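Local coordinates for viral protein F93 (Sulfolobus turreted icosahedral virus, PDB 2CO5) that is a dimeric winged-helix protein that probably binds DNA, perhaps as a transcriptional regulator of the virus or its host, at residues 12-17 with 52-57. Numbering follows the deposited sequence.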
# COMPACT_ATOMS: atom_id res chain seq x y z
N TYR B 12 4.30 -3.45 5.24
CA TYR B 12 5.52 -2.67 5.08
C TYR B 12 5.97 -2.12 6.43
O TYR B 12 7.13 -2.23 6.80
CB TYR B 12 5.33 -1.52 4.09
CG TYR B 12 6.53 -0.61 4.02
CD1 TYR B 12 7.67 -0.99 3.30
CD2 TYR B 12 6.55 0.61 4.69
CE1 TYR B 12 8.78 -0.16 3.24
CE2 TYR B 12 7.66 1.44 4.64
CZ TYR B 12 8.78 1.04 3.92
OH TYR B 12 9.88 1.85 3.85
N ILE B 13 5.03 -1.54 7.16
CA ILE B 13 5.32 -0.97 8.46
C ILE B 13 5.88 -2.01 9.45
O ILE B 13 6.85 -1.74 10.14
CB ILE B 13 4.08 -0.29 9.05
CG1 ILE B 13 3.83 1.03 8.32
CG2 ILE B 13 4.25 -0.05 10.52
CD1 ILE B 13 2.47 1.60 8.56
N ILE B 14 5.27 -3.20 9.50
CA ILE B 14 5.76 -4.27 10.36
C ILE B 14 7.20 -4.65 10.01
O ILE B 14 8.06 -4.72 10.89
CB ILE B 14 4.87 -5.53 10.28
CG1 ILE B 14 3.52 -5.28 10.97
CG2 ILE B 14 5.58 -6.72 10.91
CD1 ILE B 14 2.48 -6.37 10.74
N LEU B 15 7.45 -4.90 8.73
CA LEU B 15 8.80 -5.26 8.25
C LEU B 15 9.83 -4.16 8.49
O LEU B 15 10.99 -4.43 8.79
CB LEU B 15 8.77 -5.63 6.76
CG LEU B 15 8.57 -7.11 6.40
CD1 LEU B 15 7.74 -7.83 7.43
CD2 LEU B 15 7.98 -7.27 5.00
N LYS B 16 9.40 -2.91 8.34
CA LYS B 16 10.30 -1.77 8.52
C LYS B 16 10.72 -1.63 9.98
O LYS B 16 11.88 -1.30 10.26
CB LYS B 16 9.63 -0.48 8.02
CG LYS B 16 10.48 0.81 8.13
CD LYS B 16 11.75 0.74 7.33
CE LYS B 16 12.52 2.06 7.39
NZ LYS B 16 13.91 1.91 6.88
N VAL B 17 9.79 -1.89 10.90
CA VAL B 17 10.07 -1.82 12.34
C VAL B 17 11.06 -2.92 12.76
O VAL B 17 11.91 -2.70 13.62
CB VAL B 17 8.77 -1.87 13.17
CG1 VAL B 17 9.05 -2.24 14.64
CG2 VAL B 17 8.05 -0.53 13.10
N ASP B 52 1.00 -13.39 12.36
CA ASP B 52 0.87 -14.84 12.19
C ASP B 52 1.11 -15.24 10.74
O ASP B 52 1.83 -16.19 10.47
CB ASP B 52 -0.50 -15.34 12.63
CG ASP B 52 -0.67 -15.36 14.14
OD1 ASP B 52 0.34 -15.21 14.87
OD2 ASP B 52 -1.82 -15.52 14.61
N SER B 53 0.49 -14.50 9.82
CA SER B 53 0.64 -14.79 8.40
C SER B 53 2.11 -14.71 8.00
O SER B 53 2.61 -15.60 7.31
CB SER B 53 -0.21 -13.82 7.56
OG SER B 53 -1.60 -14.09 7.74
N LEU B 54 2.80 -13.66 8.44
CA LEU B 54 4.23 -13.48 8.17
C LEU B 54 5.08 -14.61 8.73
O LEU B 54 6.00 -15.08 8.07
CB LEU B 54 4.73 -12.14 8.74
CG LEU B 54 4.65 -10.86 7.89
CD1 LEU B 54 3.71 -10.98 6.71
CD2 LEU B 54 4.25 -9.68 8.76
N ILE B 55 4.77 -15.04 9.95
CA ILE B 55 5.47 -16.14 10.61
C ILE B 55 5.24 -17.47 9.90
O ILE B 55 6.18 -18.24 9.69
CB ILE B 55 5.05 -16.27 12.09
CG1 ILE B 55 5.63 -15.11 12.91
CG2 ILE B 55 5.50 -17.62 12.67
CD1 ILE B 55 5.17 -15.07 14.35
N ASP B 56 3.99 -17.75 9.55
CA ASP B 56 3.66 -19.02 8.91
C ASP B 56 4.19 -19.07 7.47
O ASP B 56 4.41 -20.15 6.94
CB ASP B 56 2.14 -19.29 8.94
CG ASP B 56 1.56 -19.36 10.34
OD1 ASP B 56 2.32 -19.63 11.30
OD2 ASP B 56 0.34 -19.14 10.49
N ASP B 57 4.39 -17.89 6.85
CA ASP B 57 4.99 -17.79 5.51
C ASP B 57 6.52 -17.59 5.52
O ASP B 57 7.12 -17.30 4.49
CB ASP B 57 4.35 -16.62 4.74
CG ASP B 57 4.68 -16.64 3.25
OD1 ASP B 57 4.68 -17.73 2.64
OD2 ASP B 57 4.93 -15.56 2.67
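Leu15 and Leu54 are the residues whose CA atoms come nearest each other across the contact, 9.4 Å apart, so helix 9-20 and the C-terminal end of helix 44-56 meet through side chains alone. Leu54 does the bridging from its side: its CB points at helix 9-20, and the single methyl CD2 reaches both partners there. It lies 3.9 Å from CG2 of Ile14 and 4.2 Å from CD1 of Leu15, two neighbouring residues of that helix. In Ile14 the branch methyl CG2 stands anti to the backbone N while CG1 is anti to the carbonyl carbon (chi1 -71°), an arrangement that brings both branches to Leu54 CD2, CG2 the nearer and Ile14 CD1 at about 4.2 Å. Leu15 arrives differently, for its CB is not aimed at Leu54 and the end of the chain makes the approach. The contact is small, about 100 Å² counting both sides, and wholly apolar, yet all three residues are buried because other parts of the fold close around them. Leu15 also packs on Phe81 and Leu84 of helix 75-92, and Leu54 on Tyr6 and on Leu60 of strand 60-63. Just beyond, Asp57 leaves the helical conformation, and its OD2 accepts a hydrogen bond from Tyr6 OH. The contact thus joins the first helix of the winged-helix domain to the end of the third, which in this fold is usually the recognition helix, within the hydrophobic core close to where the chain turns into the strands of the wing.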